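Local coordinates for protein Alpha/beta hydrolase (Pseudomonas aeruginosa PAO1, PDB 4R1D) that probably acts as a calcium-binding lipase effector of the type VI secretion system (Tle4), and forms a complex with the protein Tli4, at residues S124-E129 with R134-V139; C296-I301 with G311-I316; P337-C342 with E367-N372. All coordinates share one frame; numbering follows the deposited sequence.

Contact 1: residues S124-E129 with R134-V139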
loop_
_atom_site.group_PDB
_atom_site.type_symbol
_atom_site.label_atom_id
_atom_site.label_comp_id
_atom_site.label_asym_id
_atom_site.label_seq_id
_atom_site.Cartn_x
_atom_site.Cartn_y
_atom_site.Cartn_z
ATOM N N SER A 124 16.288 20.392 9.005
ATOM C CA SER A 124 16.314 20.554 7.551
ATOM C C SER A 124 16.416 22.003 7.118
ATOM O O SER A 124 16.827 22.295 5.996
ATOM C CB SER A 124 15.050 19.957 6.928
ATOM O OG SER A 124 13.913 20.723 7.293
ATOM N N GLY A 125 16.012 22.909 7.999
ATOM C CA GLY A 125 15.945 24.318 7.665
ATOM C C GLY A 125 14.659 24.694 6.951
ATOM O O GLY A 125 14.522 25.820 6.476
ATOM N N LEU A 126 13.716 23.753 6.879
ATOM C CA LEU A 126 12.434 23.974 6.210
ATOM C C LEU A 126 11.314 24.227 7.205
ATOM O O LEU A 126 11.274 23.604 8.257
ATOM C CB LEU A 126 12.039 22.743 5.378
ATOM C CG LEU A 126 12.862 22.413 4.131
ATOM C CD1 LEU A 126 12.328 21.151 3.460
ATOM C CD2 LEU A 126 12.834 23.583 3.165
ATOM N N SER A 127 10.388 25.115 6.855
ATOM C CA SER A 127 9.158 25.251 7.623
ATOM C C SER A 127 8.298 24.024 7.376
ATOM O O SER A 127 8.450 23.352 6.351
ATOM C CB SER A 127 8.384 26.495 7.186
ATOM O OG SER A 127 7.993 26.397 5.823
ATOM N N GLU A 128 7.383 23.720 8.290
ATOM C CA GLU A 128 6.478 22.592 8.081
ATOM C C GLU A 128 5.689 22.788 6.806
ATOM O O GLU A 128 5.360 21.835 6.122
ATOM C CB GLU A 128 5.497 22.411 9.239
ATOM C CG GLU A 128 6.073 21.703 10.438
ATOM C CD GLU A 128 6.702 22.671 11.399
ATOM O OE1 GLU A 128 6.532 23.889 11.182
ATOM O OE2 GLU A 128 7.354 22.223 12.365
ATOM N N GLU A 129 5.368 24.040 6.500
ATOM C CA GLU A 129 4.557 24.334 5.335
ATOM C C GLU A 129 5.329 23.999 4.057
ATOM O O GLU A 129 4.773 23.457 3.097
ATOM C CB GLU A 129 4.151 25.812 5.343
ATOM C CG GLU A 129 3.097 26.168 6.401
ATOM C CD GLU A 129 3.615 26.086 7.837
ATOM O OE1 GLU A 129 4.845 26.173 8.051
ATOM O OE2 GLU A 129 2.785 25.936 8.761
ATOM N N ARG A 134 6.662 19.950 -0.184
ATOM C CA ARG A 134 7.632 18.996 -0.730
ATOM C C ARG A 134 7.147 17.551 -0.592
ATOM O O ARG A 134 7.843 16.630 -1.015
ATOM C CB ARG A 134 8.983 19.111 -0.026
ATOM C CG ARG A 134 9.645 20.476 -0.093
ATOM C CD ARG A 134 10.468 20.658 -1.335
ATOM N NE ARG A 134 11.391 21.779 -1.156
ATOM C CZ ARG A 134 12.579 21.667 -0.572
ATOM N NH1 ARG A 134 12.985 20.476 -0.127
ATOM N NH2 ARG A 134 13.357 22.740 -0.430
ATOM N N GLY A 135 5.987 17.357 0.035
ATOM C CA GLY A 135 5.396 16.029 0.162
ATOM C C GLY A 135 5.914 15.157 1.298
ATOM O O GLY A 135 5.659 13.944 1.340
ATOM N N TRP A 136 6.622 15.756 2.244
ATOM C CA TRP A 136 7.228 14.959 3.307
ATOM C C TRP A 136 6.184 14.339 4.244
ATOM O O TRP A 136 6.504 13.436 5.008
ATOM C CB TRP A 136 8.217 15.786 4.123
ATOM C CG TRP A 136 9.443 16.239 3.372
ATOM C CD1 TRP A 136 9.617 16.323 2.014
ATOM C CD2 TRP A 136 10.660 16.686 3.962
ATOM N NE1 TRP A 136 10.891 16.785 1.732
ATOM C CE2 TRP A 136 11.544 17.016 2.913
ATOM C CE3 TRP A 136 11.092 16.834 5.281
ATOM C CZ2 TRP A 136 12.833 17.494 3.147
ATOM C CZ3 TRP A 136 12.375 17.304 5.511
ATOM C CH2 TRP A 136 13.227 17.631 4.448
ATOM N N GLY A 137 4.941 14.824 4.173
ATOM C CA GLY A 137 3.875 14.278 4.992
ATOM C C GLY A 137 3.177 13.112 4.312
ATOM O O GLY A 137 2.136 12.650 4.767
ATOM N N LYS A 138 3.744 12.651 3.205
ATOM C CA LYS A 138 3.192 11.513 2.474
ATOM C C LYS A 138 3.661 10.178 3.025
ATOM O O LYS A 138 3.087 9.143 2.694
ATOM C CB LYS A 138 3.656 11.549 1.023
ATOM C CG LYS A 138 3.017 12.602 0.155
ATOM C CD LYS A 138 3.764 12.675 -1.158
ATOM C CE LYS A 138 3.301 13.866 -2.004
ATOM N NZ LYS A 138 4.018 13.915 -3.315
ATOM N N VAL A 139 4.729 10.195 3.816
ATOM C CA VAL A 139 5.428 8.956 4.170
ATOM C C VAL A 139 5.678 8.790 5.669
ATOM O O VAL A 139 5.623 9.757 6.431
ATOM C CB VAL A 139 6.777 8.840 3.423
ATOM C CG1 VAL A 139 6.547 8.794 1.927
ATOM C CG2 VAL A 139 7.698 9.995 3.804
#

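Contact 2: residues C296-I301 with G311-I316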
loop_
_atom_site.group_PDB
_atom_site.type_symbol
_atom_site.label_atom_id
_atom_site.label_comp_id
_atom_site.label_asym_id
_atom_site.label_seq_id
_atom_site.Cartn_x
_atom_site.Cartn_y
_atom_site.Cartn_z
ATOM N N CYS A 296 1.809 -17.178 7.841
ATOM C CA CYS A 296 1.900 -17.128 9.309
ATOM C C CYS A 296 1.449 -15.824 9.962
ATOM O O CYS A 296 1.362 -15.758 11.187
ATOM C CB CYS A 296 3.342 -17.360 9.776
ATOM S SG CYS A 296 4.146 -18.838 9.133
ATOM N N GLY A 297 1.223 -14.786 9.162
ATOM C CA GLY A 297 1.036 -13.443 9.697
ATOM C C GLY A 297 2.367 -12.749 9.920
ATOM O O GLY A 297 3.423 -13.380 9.893
ATOM N N TYR A 298 2.339 -11.435 10.133
ATOM C CA TYR A 298 3.546 -10.732 10.536
ATOM C C TYR A 298 3.888 -11.069 11.986
ATOM O O TYR A 298 3.008 -11.409 12.767
ATOM C CB TYR A 298 3.367 -9.220 10.385
ATOM C CG TYR A 298 3.451 -8.766 8.952
ATOM C CD1 TYR A 298 2.431 -9.056 8.041
ATOM C CD2 TYR A 298 4.555 -8.064 8.501
ATOM C CE1 TYR A 298 2.525 -8.646 6.721
ATOM C CE2 TYR A 298 4.654 -7.659 7.189
ATOM C CZ TYR A 298 3.645 -7.948 6.309
ATOM O OH TYR A 298 3.769 -7.544 4.997
ATOM N N GLU A 299 5.166 -10.951 12.331
ATOM C CA GLU A 299 5.621 -11.148 13.703
ATOM C C GLU A 299 5.276 -9.943 14.580
ATOM O O GLU A 299 5.110 -8.829 14.085
ATOM C CB GLU A 299 7.131 -11.401 13.724
ATOM C CG GLU A 299 7.589 -12.485 12.753
ATOM C CD GLU A 299 9.090 -12.744 12.824
ATOM O OE1 GLU A 299 9.545 -13.317 13.838
ATOM O OE2 GLU A 299 9.809 -12.374 11.868
ATOM N N GLY A 300 5.172 -10.176 15.886
ATOM C CA GLY A 300 4.777 -9.139 16.822
ATOM C C GLY A 300 5.730 -7.962 16.862
ATOM O O GLY A 300 5.333 -6.846 17.189
ATOM N N ILE A 301 6.991 -8.209 16.531
ATOM C CA ILE A 301 8.006 -7.162 16.536
ATOM C C ILE A 301 7.888 -6.162 15.376
ATOM O O ILE A 301 8.540 -5.117 15.387
ATOM C CB ILE A 301 9.415 -7.769 16.507
ATOM C CG1 ILE A 301 9.575 -8.664 15.271
ATOM C CG2 ILE A 301 9.679 -8.555 17.779
ATOM C CD1 ILE A 301 10.911 -9.381 15.189
ATOM N N GLY A 311 -4.670 -15.593 7.255
ATOM C CA GLY A 311 -5.890 -15.120 6.624
ATOM C C GLY A 311 -5.907 -13.605 6.511
ATOM O O GLY A 311 -6.387 -13.056 5.519
ATOM N N GLU A 312 -5.410 -12.926 7.538
ATOM C CA GLU A 312 -5.402 -11.462 7.535
ATOM C C GLU A 312 -4.456 -10.910 6.479
ATOM O O GLU A 312 -4.805 -10.010 5.724
ATOM C CB GLU A 312 -5.035 -10.927 8.921
ATOM C CG GLU A 312 -6.157 -11.173 9.921
ATOM C CD GLU A 312 -5.881 -10.624 11.307
ATOM O OE1 GLU A 312 -4.780 -10.100 11.559
ATOM O OE2 GLU A 312 -6.774 -10.752 12.165
ATOM N N VAL A 313 -3.255 -11.463 6.414
ATOM C CA VAL A 313 -2.285 -10.967 5.453
ATOM C C VAL A 313 -2.715 -11.332 4.052
ATOM O O VAL A 313 -2.663 -10.514 3.140
ATOM C CB VAL A 313 -0.895 -11.563 5.707
ATOM C CG1 VAL A 313 0.077 -11.102 4.615
ATOM C CG2 VAL A 313 -0.394 -11.155 7.083
ATOM N N THR A 314 -3.136 -12.582 3.880
ATOM C CA THR A 314 -3.494 -13.079 2.562
ATOM C C THR A 314 -4.664 -12.299 1.957
ATOM O O THR A 314 -4.677 -12.039 0.765
ATOM C CB THR A 314 -3.809 -14.584 2.628
ATOM O OG1 THR A 314 -2.604 -15.292 2.960
ATOM C CG2 THR A 314 -4.329 -15.082 1.291
ATOM N N ALA A 315 -5.621 -11.905 2.792
ATOM C CA ALA A 315 -6.785 -11.154 2.321
ATOM C C ALA A 315 -6.397 -9.850 1.631
ATOM O O ALA A 315 -7.070 -9.405 0.706
ATOM C CB ALA A 315 -7.735 -10.856 3.479
ATOM N N ILE A 316 -5.337 -9.221 2.119
ATOM C CA ILE A 316 -4.861 -7.983 1.510
ATOM C C ILE A 316 -3.819 -8.228 0.406
ATOM O O ILE A 316 -3.994 -7.793 -0.746
ATOM C CB ILE A 316 -4.344 -7.027 2.595
ATOM C CG1 ILE A 316 -5.435 -6.796 3.640
ATOM C CG2 ILE A 316 -3.893 -5.703 1.979
ATOM C CD1 ILE A 316 -4.946 -6.060 4.865
#

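Contact 3: residues P337-C342 with E367-N372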
loop_
_atom_site.group_PDB
_atom_site.type_symbol
_atom_site.label_atom_id
_atom_site.label_comp_id
_atom_site.label_asym_id
_atom_site.label_seq_id
_atom_site.Cartn_x
_atom_site.Cartn_y
_atom_site.Cartn_z
ATOM N N PRO A 337 16.604 -22.981 -4.957
ATOM C CA PRO A 337 15.454 -23.059 -4.054
ATOM C C PRO A 337 15.621 -22.273 -2.759
ATOM O O PRO A 337 16.741 -22.042 -2.295
ATOM C CB PRO A 337 15.343 -24.555 -3.758
ATOM C CG PRO A 337 16.737 -25.084 -3.956
ATOM C CD PRO A 337 17.273 -24.286 -5.120
ATOM N N TRP A 338 14.490 -21.861 -2.193
ATOM C CA TRP A 338 14.458 -21.140 -0.929
ATOM C C TRP A 338 13.377 -21.672 0.000
ATOM O O TRP A 338 13.281 -21.268 1.145
ATOM C CB TRP A 338 14.260 -19.644 -1.181
ATOM C CG TRP A 338 13.101 -19.289 -2.082
ATOM C CD1 TRP A 338 13.150 -19.063 -3.428
ATOM C CD2 TRP A 338 11.735 -19.088 -1.694
ATOM N NE1 TRP A 338 11.901 -18.733 -3.900
ATOM C CE2 TRP A 338 11.015 -18.753 -2.857
ATOM C CE3 TRP A 338 11.053 -19.168 -0.476
ATOM C CZ2 TRP A 338 9.639 -18.487 -2.839
ATOM C CZ3 TRP A 338 9.683 -18.910 -0.462
ATOM C CH2 TRP A 338 8.998 -18.572 -1.638
ATOM N N LEU A 339 12.556 -22.592 -0.496
ATOM C CA LEU A 339 11.475 -23.132 0.308
ATOM C C LEU A 339 11.763 -24.602 0.492
ATOM O O LEU A 339 11.740 -25.359 -0.476
ATOM C CB LEU A 339 10.132 -22.963 -0.405
ATOM C CG LEU A 339 8.918 -23.621 0.268
ATOM C CD1 LEU A 339 8.629 -23.013 1.636
ATOM C CD2 LEU A 339 7.669 -23.531 -0.612
ATOM N N PHE A 340 12.046 -24.991 1.725
ATOM C CA PHE A 340 12.548 -26.336 2.004
ATOM C C PHE A 340 11.610 -27.140 2.890
ATOM O O PHE A 340 11.194 -26.684 3.953
ATOM C CB PHE A 340 13.924 -26.259 2.672
ATOM C CG PHE A 340 14.926 -25.446 1.909
ATOM C CD1 PHE A 340 15.650 -26.010 0.869
ATOM C CD2 PHE A 340 15.140 -24.113 2.225
ATOM C CE1 PHE A 340 16.578 -25.270 0.168
ATOM C CE2 PHE A 340 16.062 -23.359 1.531
ATOM C CZ PHE A 340 16.793 -23.937 0.495
ATOM N N LEU A 341 11.299 -28.360 2.458
ATOM C CA LEU A 341 10.509 -29.273 3.257
ATOM C C LEU A 341 11.467 -30.298 3.859
ATOM O O LEU A 341 12.058 -31.091 3.130
ATOM C CB LEU A 341 9.474 -29.973 2.377
ATOM C CG LEU A 341 8.121 -29.291 2.117
ATOM C CD1 LEU A 341 8.197 -27.765 2.032
ATOM C CD2 LEU A 341 7.448 -29.876 0.881
ATOM N N CYS A 342 11.624 -30.267 5.182
ATOM C CA CYS A 342 12.644 -31.070 5.866
ATOM C C CYS A 342 12.025 -31.993 6.902
ATOM O O CYS A 342 10.908 -31.757 7.372
ATOM C CB CYS A 342 13.646 -30.159 6.578
ATOM S SG CYS A 342 14.519 -29.005 5.503
ATOM N N GLU A 367 4.591 -21.046 -10.815
ATOM C CA GLU A 367 3.773 -22.253 -10.918
ATOM C C GLU A 367 4.035 -23.226 -9.770
ATOM O O GLU A 367 3.117 -23.871 -9.265
ATOM C CB GLU A 367 4.026 -22.965 -12.254
ATOM C CG GLU A 367 3.744 -22.120 -13.490
ATOM C CD GLU A 367 2.273 -21.793 -13.664
ATOM O OE1 GLU A 367 1.425 -22.615 -13.260
ATOM O OE2 GLU A 367 1.969 -20.709 -14.206
ATOM N N GLU A 368 5.295 -23.335 -9.365
ATOM C CA GLU A 368 5.680 -24.302 -8.342
ATOM C C GLU A 368 5.212 -23.945 -6.935
ATOM O O GLU A 368 4.939 -24.821 -6.124
ATOM C CB GLU A 368 7.194 -24.508 -8.344
ATOM C CG GLU A 368 7.735 -25.039 -9.652
ATOM C CD GLU A 368 9.180 -25.430 -9.518
ATOM O OE1 GLU A 368 9.484 -26.207 -8.592
ATOM O OE2 GLU A 368 10.010 -24.934 -10.301
ATOM N N ILE A 369 5.113 -22.654 -6.648
ATOM C CA ILE A 369 4.795 -22.206 -5.294
ATOM C C ILE A 369 3.579 -21.282 -5.265
ATOM O O ILE A 369 2.598 -21.566 -4.581
ATOM C CB ILE A 369 5.996 -21.479 -4.665
ATOM C CG1 ILE A 369 7.218 -22.406 -4.633
ATOM C CG2 ILE A 369 5.674 -21.021 -3.261
ATOM C CD1 ILE A 369 8.525 -21.719 -4.214
ATOM N N TYR A 370 3.631 -20.190 -6.025
ATOM C CA TYR A 370 2.622 -19.129 -5.863
ATOM C C TYR A 370 1.198 -19.541 -6.252
ATOM O O TYR A 370 0.252 -19.181 -5.562
ATOM C CB TYR A 370 3.023 -17.833 -6.587
ATOM C CG TYR A 370 4.416 -17.369 -6.263
ATOM C CD1 TYR A 370 5.022 -17.728 -5.065
ATOM C CD2 TYR A 370 5.135 -16.572 -7.158
ATOM C CE1 TYR A 370 6.315 -17.319 -4.761
ATOM C CE2 TYR A 370 6.426 -16.156 -6.869
ATOM C CZ TYR A 370 7.014 -16.538 -5.670
ATOM O OH TYR A 370 8.295 -16.129 -5.380
ATOM N N LYS A 371 1.055 -20.292 -7.344
ATOM C CA LYS A 371 -0.255 -20.785 -7.770
ATOM C C LYS A 371 -0.562 -22.195 -7.250
ATOM O O LYS A 371 -1.692 -22.673 -7.367
ATOM C CB LYS A 371 -0.388 -20.729 -9.299
ATOM C CG LYS A 371 -0.389 -19.298 -9.847
ATOM C CD LYS A 371 -0.917 -19.227 -11.277
ATOM C CE LYS A 371 0.192 -19.423 -12.279
ATOM N NZ LYS A 371 -0.262 -19.265 -13.692
ATOM N N ASN A 372 0.441 -22.854 -6.681
ATOM C CA ASN A 372 0.244 -24.186 -6.100
ATOM C C ASN A 372 -0.769 -24.160 -4.953
ATOM O O ASN A 372 -0.642 -23.360 -4.024
ATOM C CB ASN A 372 1.585 -24.734 -5.615
ATOM C CG ASN A 372 1.486 -26.159 -5.097
ATOM O OD1 ASN A 372 0.955 -26.401 -4.014
ATOM N ND2 ASN A 372 2.029 -27.108 -5.857
#

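Contact 1: residues S124-E129 with R134-V139
L126 sets one methyl, CD1, in the corner formed by the guanidinium of R134 and the indole of W136. Of all the residues here it buries the most surface, and its side chain meets both partners at about a right angle. CD1 lies over a face of the W136 six-membered ring, 4.1 Å from the ring centroid and 28° off the normal, a CH-pi contact displaced toward the CZ2 rim. The same methyl also sits over a face of the R134 guanidinium, with CD1 3.7 Å from NH1. The second methyl touches the other terminal nitrogen of the same group: L126 CD2 is 3.7 Å from R134 NH2. R134 gets there because its chain bends at chi2 (-86°), which swings the guanidinium back beside the leucine. On the same six-membered ring, beside the leucine, S124 CB comes obliquely to W136 CH2 at 3.9 Å. The S124 hydroxyl is occupied with the backbone: OG accepts from L126 N at 3.1 Å, closing an ST turn, and also bonds V121 O.

The four residues between the segments are all helix, so the contact brings the approach to helix 128-133 against its exit. S127 is the N-cap, its OG bonded to A130 N, and G135 closes the other end in a Schellman motif.

No hydrogen bond crosses between the segments; the polar ends look elsewhere. R134 NH1 makes a salt bridge to E152 and bonds V204 O, which W136 NE1 bonds too, while W205 makes a cation-pi contact with the guanidinium. E152 is a calcium ligand together with D156, F202 and D203, and R134 comes within about 4 Å of the ion, so L126 packs against a second-shell residue of the calcium site.

Contact 2: residues C296-I301 with G311-I316
V313 reaches out from its helix and sets its CG2 methyl against the edge of the Y298 ring, close to the ring plane. The two side chains cross at about a right angle, so the methyl meets the rim of the tyrosine on its CD1 and CE1 side: V313 CG2 is 3.6 Å from Y298 CD1 and 3.9 Å from CE1. The other methyl plays a smaller part, with V313 CG1 4.1 Å from Y298 CE1. The valine torsion explains the division: CG1 stands opposite the backbone N (chi1 176°), leaving CG2 beside the N and directed at the loop. Although the CB of Y298 does not head for the helix, the ring carries its CD1 edge into contact. H293, five residues earlier on helix 289-296, stacks on the tyrosine ring.

G297 brings the loop backbone itself to the same methyl. Its CA lies 3.8 Å from V313 CG2, and G297 and V313 form the closest CA pair of the two segments, at 5.9 Å. This glycine is the first residue to leave helix 289-296, and it does so with positive phi (85°), which turns the chain away into the loop before helix 310-317. Both helices belong to the long insertion between parallel strands 274-280 and 427-432, the place where alpha/beta hydrolases commonly carry a cap.

Everything passing between the segments is apolar, without a hydrogen bond. On the loop side, the Y298 backbone is bonded to that of G307, and its side chain also touches M58 and V305. V313 also packs on M294 of helix 289-296. The next residue after the tyrosine, E299, ties the loop to W440 through a hydrogen bond from W440 NE1 to its OE2.

Contact 3: residues P337-C342 with E367-N372
W338 and L339 meet I369 and Y370 where the bulged start of strand 339-342 packs against helix 365-370. The strand is an inner one, between 358-359 and 443-446, of a small mixed four-strand sheet, separate from the main parallel sheet of the alpha/beta hydrolase fold. W338 and L339 both face Y359 of strand 358-359, a classic beta bulge.

The apolar contacts centre on I369 CD1. The isoleucine points at the strand, and its CD1 lies obliquely to the W338 ring, 3.7 Å from CZ2, the two side chains coming from opposite directions. L339 runs past the isoleucine antiparallel to it, its CD2 4.1 Å from I369 CD1 and 4.2 Å from I369 CG2. With CG opposite the backbone N (chi1 174°), L339 brings CD2 alongside the isoleucine. It also packs on L443 and W445 of the neighbouring strand 443-446, while I369 touches Y359 of strand 358-359.

The aromatic pair meets at an edge. Y370 offers its ring edge, with W338 CZ2 near the tyrosine plane and 4.0 Å from CE1; the hydroxyl follows, Y370 OH standing 3.7 Å from W338 CZ2. That hydroxyl has its hydrogen-bond partner beyond the segments, at P328 O, which probably helps fix the ring. W338 also meets Y332 edge-to-face. Helix 400-421 packs on Y370 through I408.

Polar bonding stays within the helical segment or leaves for other parts of the chain, and none spans the contact. E368 takes backbone N-H groups of Q361, N362 and D364 on its carboxylate. On the outer side K371 forms salt bridges to D409 and E367: its NZ lies 2.7 Å from E367 OE2, which it meets on the syn side, 24° out of the carboxylate plane.

How the contacts relate
Contacts 2 and 3 are buried, and both belong to the insertion between strands 274-280 and 427-432; their centres lie 19 Å apart, with nearest atoms about 9 Å apart. Contact 1 is only partly buried and stands on its own, its centre 32 Å from that of contact 2 and 43 Å from that of contact 3, with contact 3 on the opposite side of the chain's centre. The three join different elements: the two ends of one helix in contact 1, a loop and a helix in contact 2, a strand and a helix in contact 3. Only contact 1 has a charged group among its touching side chains, as befits its place beside the calcium site; the other two rely on apolar and aromatic groups.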